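Local coordinates for 5-dehydro-2-deoxygluconokinase (Bacillus halodurans C-125, PDB 2QCV), which probably phosphorylates 5-dehydro-2-deoxy-D-gluconate at the expense of ATP, a step in the breakdown of myo-inositol to acetyl-CoA, at residues I202-R207 / L236-H241; E254-Y259 / G288-L293; F279-I284 / L293-A298. All blocks are in the same frame, centred on the assembly; numbering follows the deposited sequence.

How the contacts relate
The three contacts are linked by direct packing, from the interior of the large sheet to its outermost strand. Contact 1 pairs two strands of that sheet, contact 2 sets helix 289-305 against the strand at the sheet's edge, and contact 3 joins that helix to helix 271-284. L293 belongs to both contacts 2 and 3, whose centres lie about 9 Å apart. V238 of contact 1 presses its CG2 to 3.5 Å from CZ of F279 in contact 3, while L236 CD1 lies 3.7 Å from I289 CD1 of contact 2. At the C-terminal end of strand 236-240, the K240 side chain is about 4 Å from a bound triethylene glycol, probably a crystallisation additive that may mark a pocket.

Contact 1 (I202-R207 / L236-H241); sequences IVIGTR and LIVIKH
The imidazole of H241 receives the aliphatic start of R207 over one face: R207 CB stands 3.9 Å from the centroid of the H241 ring, 29° off its normal, a CH-pi contact. The guanidinium and imidazole planes are inclined at 58°, so the two are not stacked. I239 CD1 approaches the guanidinium obliquely, 4.2 Å from R207 NH1. A trans chi1 (-180°) keeps R207 CG against the ring as well, 3.6 Å from H241 CE1, and bends at chi2 and chi3 carry the guanidinium back past I239. Arginine suits the spot, offering methylenes to the ring and a polar end to salt bridges with D211 and E214 and hydrogen bonds to T225 and N222. N222 also bonds to H241 NE2, which probably limits the turning of the imidazole.

Behind these groups the strands run parallel, with five backbone hydrogen bonds. The first joins V203 N to L236 O at 3.1 Å; the last carries the pairing past the strand end, R207 N to K240 O at 2.9 Å. On one face I204 lies beside V238 and I202 beside L236, whose branched end adds CD2 at 3.9 Å from I202 CG2; the beta-branched I202, I204 and V238 favour extended backbone. On that same face the K240 chain bends so that K240 CE lies 3.5 Å from G205 C, a peptide left accessible by the missing side chain, and the lysine meets Y275 in a cation-pi contact.

Strand 202-206 is flanked by strand 171-175 and strand 236-240 by strand 246-250, placing the pair well inside the sheet. Helix 271-284 covers the face bearing I202, I204 and V238, through L283, F279 and Y275. Against the opposite face, helix 222-229 packs on I237 and I239, completing the alpha-beta-alpha layering.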
# COMPACT_ATOMS: atom_id res chain seq x y z
N ILE A 202 -20.12 10.54 -28.58
CA ILE A 202 -21.31 9.75 -28.29
C ILE A 202 -21.19 9.25 -26.87
O ILE A 202 -20.15 8.70 -26.49
CB ILE A 202 -21.46 8.51 -29.25
CG1 ILE A 202 -21.43 8.97 -30.72
CG2 ILE A 202 -22.73 7.71 -28.90
CD1 ILE A 202 -21.43 7.81 -31.77
N VAL A 203 -22.26 9.40 -26.09
CA VAL A 203 -22.31 8.92 -24.72
C VAL A 203 -23.52 8.01 -24.56
O VAL A 203 -24.63 8.41 -24.93
CB VAL A 203 -22.38 10.08 -23.69
CG1 VAL A 203 -22.21 9.54 -22.27
CG2 VAL A 203 -21.28 11.11 -24.00
N ILE A 204 -23.28 6.80 -24.03
CA ILE A 204 -24.32 5.77 -23.89
C ILE A 204 -24.33 5.30 -22.45
O ILE A 204 -23.28 4.93 -21.94
CB ILE A 204 -24.03 4.54 -24.77
CG1 ILE A 204 -23.89 4.95 -26.25
CG2 ILE A 204 -25.14 3.51 -24.59
CD1 ILE A 204 -23.43 3.81 -27.18
N GLY A 205 -25.48 5.31 -21.80
CA GLY A 205 -25.58 4.88 -20.40
C GLY A 205 -27.00 4.75 -19.96
O GLY A 205 -27.91 5.21 -20.67
N THR A 206 -27.21 4.10 -18.82
CA THR A 206 -28.50 4.07 -18.21
C THR A 206 -28.79 5.40 -17.54
O THR A 206 -27.89 6.17 -17.20
CB THR A 206 -28.61 2.93 -17.16
OG1 THR A 206 -27.75 3.22 -16.05
CG2 THR A 206 -28.24 1.57 -17.77
N ARG A 207 -30.06 5.66 -17.26
CA ARG A 207 -30.44 6.87 -16.54
C ARG A 207 -29.71 6.92 -15.20
O ARG A 207 -29.22 7.94 -14.80
CB ARG A 207 -31.97 6.90 -16.36
CG ARG A 207 -32.58 8.09 -15.64
CD ARG A 207 -32.28 9.43 -16.33
NE ARG A 207 -31.16 10.13 -15.70
CZ ARG A 207 -30.61 11.26 -16.13
NH1 ARG A 207 -31.06 11.88 -17.22
NH2 ARG A 207 -29.61 11.82 -15.43
N LEU A 236 -24.40 13.04 -29.84
CA LEU A 236 -25.38 11.97 -29.67
C LEU A 236 -25.32 11.43 -28.27
O LEU A 236 -24.25 11.04 -27.80
CB LEU A 236 -25.13 10.81 -30.65
CG LEU A 236 -26.08 9.60 -30.59
CD1 LEU A 236 -27.59 9.94 -30.92
CD2 LEU A 236 -25.56 8.53 -31.52
N ILE A 237 -26.47 11.41 -27.59
CA ILE A 237 -26.53 10.93 -26.23
C ILE A 237 -27.64 9.90 -26.16
O ILE A 237 -28.78 10.17 -26.60
CB ILE A 237 -26.81 12.10 -25.23
CG1 ILE A 237 -25.72 13.17 -25.33
CG2 ILE A 237 -27.03 11.61 -23.79
CD1 ILE A 237 -26.02 14.49 -24.65
N VAL A 238 -27.29 8.71 -25.69
CA VAL A 238 -28.26 7.61 -25.57
C VAL A 238 -28.51 7.28 -24.11
O VAL A 238 -27.58 6.93 -23.38
CB VAL A 238 -27.79 6.37 -26.34
CG1 VAL A 238 -28.80 5.24 -26.17
CG2 VAL A 238 -27.52 6.72 -27.87
N ILE A 239 -29.74 7.43 -23.65
CA ILE A 239 -30.06 7.25 -22.23
C ILE A 239 -31.05 6.08 -22.14
O ILE A 239 -32.14 6.13 -22.72
CB ILE A 239 -30.67 8.54 -21.57
CG1 ILE A 239 -29.79 9.79 -21.87
CG2 ILE A 239 -30.91 8.33 -20.04
CD1 ILE A 239 -30.24 11.11 -21.23
N LYS A 240 -30.65 5.02 -21.43
CA LYS A 240 -31.43 3.78 -21.34
C LYS A 240 -32.19 3.69 -20.03
O LYS A 240 -31.67 4.01 -18.94
CB LYS A 240 -30.51 2.58 -21.46
CG LYS A 240 -29.61 2.64 -22.72
CD LYS A 240 -28.63 1.52 -22.70
CE LYS A 240 -27.45 1.76 -21.79
NZ LYS A 240 -26.69 0.48 -21.55
N HIS A 241 -33.43 3.24 -20.14
CA HIS A 241 -34.34 3.16 -18.99
C HIS A 241 -34.95 1.76 -18.82
O HIS A 241 -36.09 1.60 -18.36
CB HIS A 241 -35.45 4.18 -19.14
CG HIS A 241 -34.99 5.62 -19.20
ND1 HIS A 241 -35.16 6.48 -18.13
CD2 HIS A 241 -34.40 6.34 -20.17
CE1 HIS A 241 -34.70 7.67 -18.46
NE2 HIS A 241 -34.24 7.62 -19.70

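Contact 2 (E254-Y259 / G288-L293); sequences EAYRGY and GIETAL
Y256 lays its ring against the first turn of helix 289-305, with I289 over one face: I289 CB is 4.2 Å from the centroid of the Y256 ring, 21° off the normal, a CH-pi contact displaced toward the rim. The closest approach of these two side chains is I289 CG2 to Y256 CD2, 3.6 Å. E290 CB comes in obliquely, 3.9 Å from Y256 CD1, and the extended glutamate chain takes its carboxylate to the exposed surface. Tyrosine suits this half-covered place because its broad ring is apolar where isoleucine packs, while its hydroxyl can probably remain near solvent.

One turn along the helix L293 fills the next position. Its CD1 methyl lies against the strand's own peptide, 3.5 Å from R257 C, and also touches Y256 CB. Glycine suits the place opposite, since a CB on G258 would fall 2.7 Å from L293 CB, a clash. No direct hydrogen bond crosses the contact, but one water donates to both R257 O and E290 O, each at 2.7 Å, bridging strand to helix.

Farther out, backbone bonds from Y256 to A248 and from G258 to S246 hold the strand, while I289 rests on A248, T250 and L236, and L293 on V238, Y275 and F279. The strand and helix segments run nearly parallel, 23° apart, with axes 7.3 Å from each other. This is a helix packed on the sheet's last, antiparallel strand, as in the alpha-beta-alpha sandwich of the ribokinase-like PfkB kinases.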
# COMPACT_ATOMS: atom_id res chain seq x y z
N GLU A 254 -32.94 16.50 -32.42
CA GLU A 254 -33.88 15.40 -32.65
C GLU A 254 -33.82 14.43 -31.47
O GLU A 254 -32.86 14.44 -30.70
CB GLU A 254 -33.55 14.70 -33.97
CG GLU A 254 -33.53 15.66 -35.15
CD GLU A 254 -34.91 16.33 -35.42
OE1 GLU A 254 -35.96 15.66 -35.21
OE2 GLU A 254 -34.91 17.52 -35.82
N ALA A 255 -34.88 13.64 -31.31
CA ALA A 255 -34.96 12.61 -30.26
C ALA A 255 -35.63 11.38 -30.83
O ALA A 255 -36.58 11.49 -31.65
CB ALA A 255 -35.73 13.11 -29.05
N TYR A 256 -35.15 10.21 -30.43
CA TYR A 256 -35.61 8.92 -30.97
C TYR A 256 -35.86 7.99 -29.81
O TYR A 256 -35.20 8.11 -28.77
CB TYR A 256 -34.54 8.29 -31.87
CG TYR A 256 -34.15 9.18 -33.00
CD1 TYR A 256 -34.84 9.13 -34.19
CD2 TYR A 256 -33.10 10.10 -32.87
CE1 TYR A 256 -34.51 9.96 -35.24
CE2 TYR A 256 -32.75 10.94 -33.92
CZ TYR A 256 -33.47 10.85 -35.11
OH TYR A 256 -33.20 11.67 -36.19
N ARG A 257 -36.80 7.07 -29.97
CA ARG A 257 -37.19 6.16 -28.91
C ARG A 257 -37.03 4.73 -29.36
O ARG A 257 -37.33 4.39 -30.51
CB ARG A 257 -38.65 6.45 -28.50
CG ARG A 257 -39.22 5.45 -27.57
CD ARG A 257 -40.71 5.55 -27.55
NE ARG A 257 -41.21 6.71 -26.82
CZ ARG A 257 -41.63 6.69 -25.55
NH1 ARG A 257 -41.56 5.58 -24.81
NH2 ARG A 257 -42.10 7.80 -25.02
N GLY A 258 -36.49 3.93 -28.47
CA GLY A 258 -36.35 2.48 -28.61
C GLY A 258 -37.12 1.78 -27.51
O GLY A 258 -37.51 2.41 -26.49
N TYR A 259 -37.29 0.46 -27.69
CA TYR A 259 -38.16 -0.35 -26.87
C TYR A 259 -37.44 -1.61 -26.45
O TYR A 259 -36.76 -2.26 -27.26
CB TYR A 259 -39.46 -0.74 -27.65
CG TYR A 259 -40.07 0.48 -28.32
CD1 TYR A 259 -40.95 1.30 -27.62
CD2 TYR A 259 -39.67 0.86 -29.59
CE1 TYR A 259 -41.44 2.45 -28.21
CE2 TYR A 259 -40.14 2.00 -30.16
CZ TYR A 259 -41.05 2.78 -29.46
OH TYR A 259 -41.51 3.92 -30.07
N GLY A 288 -29.24 4.27 -39.16
CA GLY A 288 -29.83 5.43 -38.53
C GLY A 288 -30.12 5.17 -37.06
O GLY A 288 -30.08 4.02 -36.59
N ILE A 289 -30.38 6.24 -36.34
CA ILE A 289 -30.44 6.14 -34.87
C ILE A 289 -31.67 5.37 -34.41
O ILE A 289 -31.58 4.55 -33.49
CB ILE A 289 -30.38 7.54 -34.23
CG1 ILE A 289 -29.03 8.19 -34.57
CG2 ILE A 289 -30.66 7.49 -32.73
CD1 ILE A 289 -28.98 9.67 -34.37
N GLU A 290 -32.82 5.65 -35.01
CA GLU A 290 -34.05 5.00 -34.53
C GLU A 290 -33.97 3.48 -34.67
O GLU A 290 -34.30 2.75 -33.75
CB GLU A 290 -35.26 5.47 -35.32
CG GLU A 290 -36.55 5.02 -34.72
CD GLU A 290 -37.73 5.59 -35.51
OE1 GLU A 290 -37.54 6.59 -36.22
OE2 GLU A 290 -38.81 4.98 -35.46
N THR A 291 -33.44 3.02 -35.80
CA THR A 291 -33.23 1.59 -35.97
C THR A 291 -32.11 1.03 -35.09
O THR A 291 -32.23 -0.08 -34.59
CB THR A 291 -32.99 1.22 -37.45
OG1 THR A 291 -34.17 1.58 -38.21
CG2 THR A 291 -32.75 -0.30 -37.59
N ALA A 292 -31.03 1.80 -34.91
CA ALA A 292 -29.93 1.39 -34.04
C ALA A 292 -30.42 1.07 -32.62
O ALA A 292 -29.96 0.13 -32.00
CB ALA A 292 -28.80 2.43 -34.02
N LEU A 293 -31.35 1.87 -32.11
CA LEU A 293 -31.95 1.59 -30.80
C LEU A 293 -32.62 0.20 -30.74
O LEU A 293 -32.54 -0.48 -29.71
CB LEU A 293 -32.93 2.70 -30.41
CG LEU A 293 -32.39 4.11 -30.17
CD1 LEU A 293 -33.59 5.12 -30.04
CD2 LEU A 293 -31.46 4.18 -28.92
O HOH W 1 -36.54 2.46 -32.22

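Contact 3 (F279-I284 / L293-A298); sequences FLYALI and LKYGSA
F279 sets its backbone into the hollow left by G296, where two antiparallel helices joined by a short turn form an alpha-alpha hairpin. The segments of helices 271-284 and 289-305 run at 153° to each other, with axes 7.7 Å apart. They come closest at the glycine: F279 CA and G296 CA are 4.4 Å apart. A CB on G296 would sit tightly, 3.4 Å from F279 CB, so glycine lets the backbones draw together.

The bumps lie beside this hollow. Chi1 of F279 is near trans (176°), which turns the ring away from its own N and along the neighbouring helix, putting F279 CE1 3.7 Å from L293 CD2, an oblique approach in which the two side chains lie alongside each other. The ring's far end meets V238 of the sheet, so this one large apolar side chain fills the wedge between both helices and the strands. Trimming this ring to the methyl of an alanine is likely to open a gap in the wedge and leave L293 CD2 and V238 without the surface they pack on.

On the other side of the glycine the roles reverse. A282 is the small residue and Y295 the bump: A282 CB lies 3.9 Å from Y295 CG, obliquely to the ring. Farther out, CE2 of Y295 comes to the edge of the Y281 ring, near its plane, as the tyrosines cross. Helix 316-325 packs against both tyrosines, and Y295 OH hydrogen-bonds to E320, satisfying a polar group within this buried region.

Within the second helix, L293 O is gripped twice by S297: the hydroxyl donates from OG at 2.7 Å and the backbone N reaches the same oxygen from the opposite face of its carbonyl plane.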
# COMPACT_ATOMS: atom_id res chain seq x y z
N PHE A 279 -26.04 -1.60 -31.17
CA PHE A 279 -26.37 -0.21 -31.47
C PHE A 279 -25.29 0.40 -32.37
O PHE A 279 -25.58 0.99 -33.42
CB PHE A 279 -26.50 0.60 -30.18
CG PHE A 279 -26.74 2.06 -30.40
CD1 PHE A 279 -28.03 2.58 -30.55
CD2 PHE A 279 -25.70 2.94 -30.44
CE1 PHE A 279 -28.24 3.95 -30.78
CE2 PHE A 279 -25.89 4.30 -30.65
CZ PHE A 279 -27.17 4.80 -30.83
N LEU A 280 -24.02 0.20 -32.00
CA LEU A 280 -22.94 0.73 -32.83
C LEU A 280 -22.86 0.06 -34.18
O LEU A 280 -22.61 0.70 -35.19
CB LEU A 280 -21.60 0.64 -32.13
CG LEU A 280 -21.48 1.50 -30.86
CD1 LEU A 280 -20.19 1.12 -30.04
CD2 LEU A 280 -21.53 2.98 -31.26
N TYR A 281 -23.03 -1.26 -34.21
CA TYR A 281 -23.12 -1.93 -35.51
C TYR A 281 -24.15 -1.28 -36.42
O TYR A 281 -23.89 -1.03 -37.61
CB TYR A 281 -23.44 -3.41 -35.33
CG TYR A 281 -23.90 -4.09 -36.59
CD1 TYR A 281 -22.98 -4.67 -37.46
CD2 TYR A 281 -25.24 -4.18 -36.90
CE1 TYR A 281 -23.41 -5.33 -38.64
CE2 TYR A 281 -25.68 -4.80 -38.09
CZ TYR A 281 -24.75 -5.39 -38.93
OH TYR A 281 -25.18 -6.02 -40.07
N ALA A 282 -25.34 -1.03 -35.88
CA ALA A 282 -26.40 -0.43 -36.70
C ALA A 282 -26.03 0.95 -37.21
O ALA A 282 -26.30 1.31 -38.38
CB ALA A 282 -27.74 -0.39 -35.92
N LEU A 283 -25.47 1.79 -36.32
CA LEU A 283 -25.03 3.14 -36.66
C LEU A 283 -23.97 3.13 -37.78
O LEU A 283 -24.09 3.84 -38.76
CB LEU A 283 -24.48 3.84 -35.42
CG LEU A 283 -24.60 5.35 -35.33
CD1 LEU A 283 -26.07 5.79 -35.33
CD2 LEU A 283 -23.90 5.80 -34.08
N ILE A 284 -22.92 2.34 -37.58
CA ILE A 284 -21.79 2.14 -38.55
C ILE A 284 -22.30 1.62 -39.89
O ILE A 284 -21.77 2.00 -40.92
CB ILE A 284 -20.75 1.11 -37.98
CG1 ILE A 284 -19.91 1.78 -36.89
CG2 ILE A 284 -19.79 0.59 -39.05
CD1 ILE A 284 -19.21 0.79 -36.02
N LEU A 293 -31.35 1.87 -32.11
CA LEU A 293 -31.95 1.59 -30.80
C LEU A 293 -32.62 0.20 -30.74
O LEU A 293 -32.54 -0.48 -29.71
CB LEU A 293 -32.93 2.70 -30.41
CG LEU A 293 -32.39 4.11 -30.17
CD1 LEU A 293 -33.59 5.12 -30.04
CD2 LEU A 293 -31.46 4.18 -28.92
N LYS A 294 -33.23 -0.23 -31.85
CA LYS A 294 -33.87 -1.55 -31.89
C LYS A 294 -32.83 -2.66 -31.89
O LYS A 294 -32.98 -3.68 -31.21
CB LYS A 294 -34.73 -1.69 -33.14
CG LYS A 294 -35.82 -0.66 -33.27
CD LYS A 294 -36.81 -0.96 -34.40
CE LYS A 294 -37.71 0.27 -34.70
NZ LYS A 294 -38.40 0.75 -33.47
N TYR A 295 -31.76 -2.47 -32.66
CA TYR A 295 -30.67 -3.41 -32.64
C TYR A 295 -30.07 -3.58 -31.25
O TYR A 295 -29.84 -4.70 -30.86
CB TYR A 295 -29.58 -3.02 -33.65
CG TYR A 295 -29.87 -3.51 -35.05
CD1 TYR A 295 -30.86 -2.90 -35.85
CD2 TYR A 295 -29.13 -4.55 -35.60
CE1 TYR A 295 -31.10 -3.34 -37.12
CE2 TYR A 295 -29.39 -5.01 -36.93
CZ TYR A 295 -30.37 -4.39 -37.67
OH TYR A 295 -30.67 -4.79 -38.95
N GLY A 296 -29.84 -2.49 -30.52
CA GLY A 296 -29.23 -2.60 -29.19
C GLY A 296 -30.20 -3.32 -28.25
O GLY A 296 -29.81 -4.23 -27.50
N SER A 297 -31.46 -2.93 -28.31
CA SER A 297 -32.45 -3.55 -27.45
C SER A 297 -32.67 -5.03 -27.74
O SER A 297 -32.77 -5.85 -26.81
CB SER A 297 -33.78 -2.80 -27.55
OG SER A 297 -33.59 -1.42 -27.42
N ALA A 298 -32.74 -5.40 -29.01
CA ALA A 298 -32.92 -6.80 -29.38
C ALA A 298 -31.73 -7.67 -28.94
O ALA A 298 -31.89 -8.79 -28.42
CB ALA A 298 -33.18 -6.92 -30.93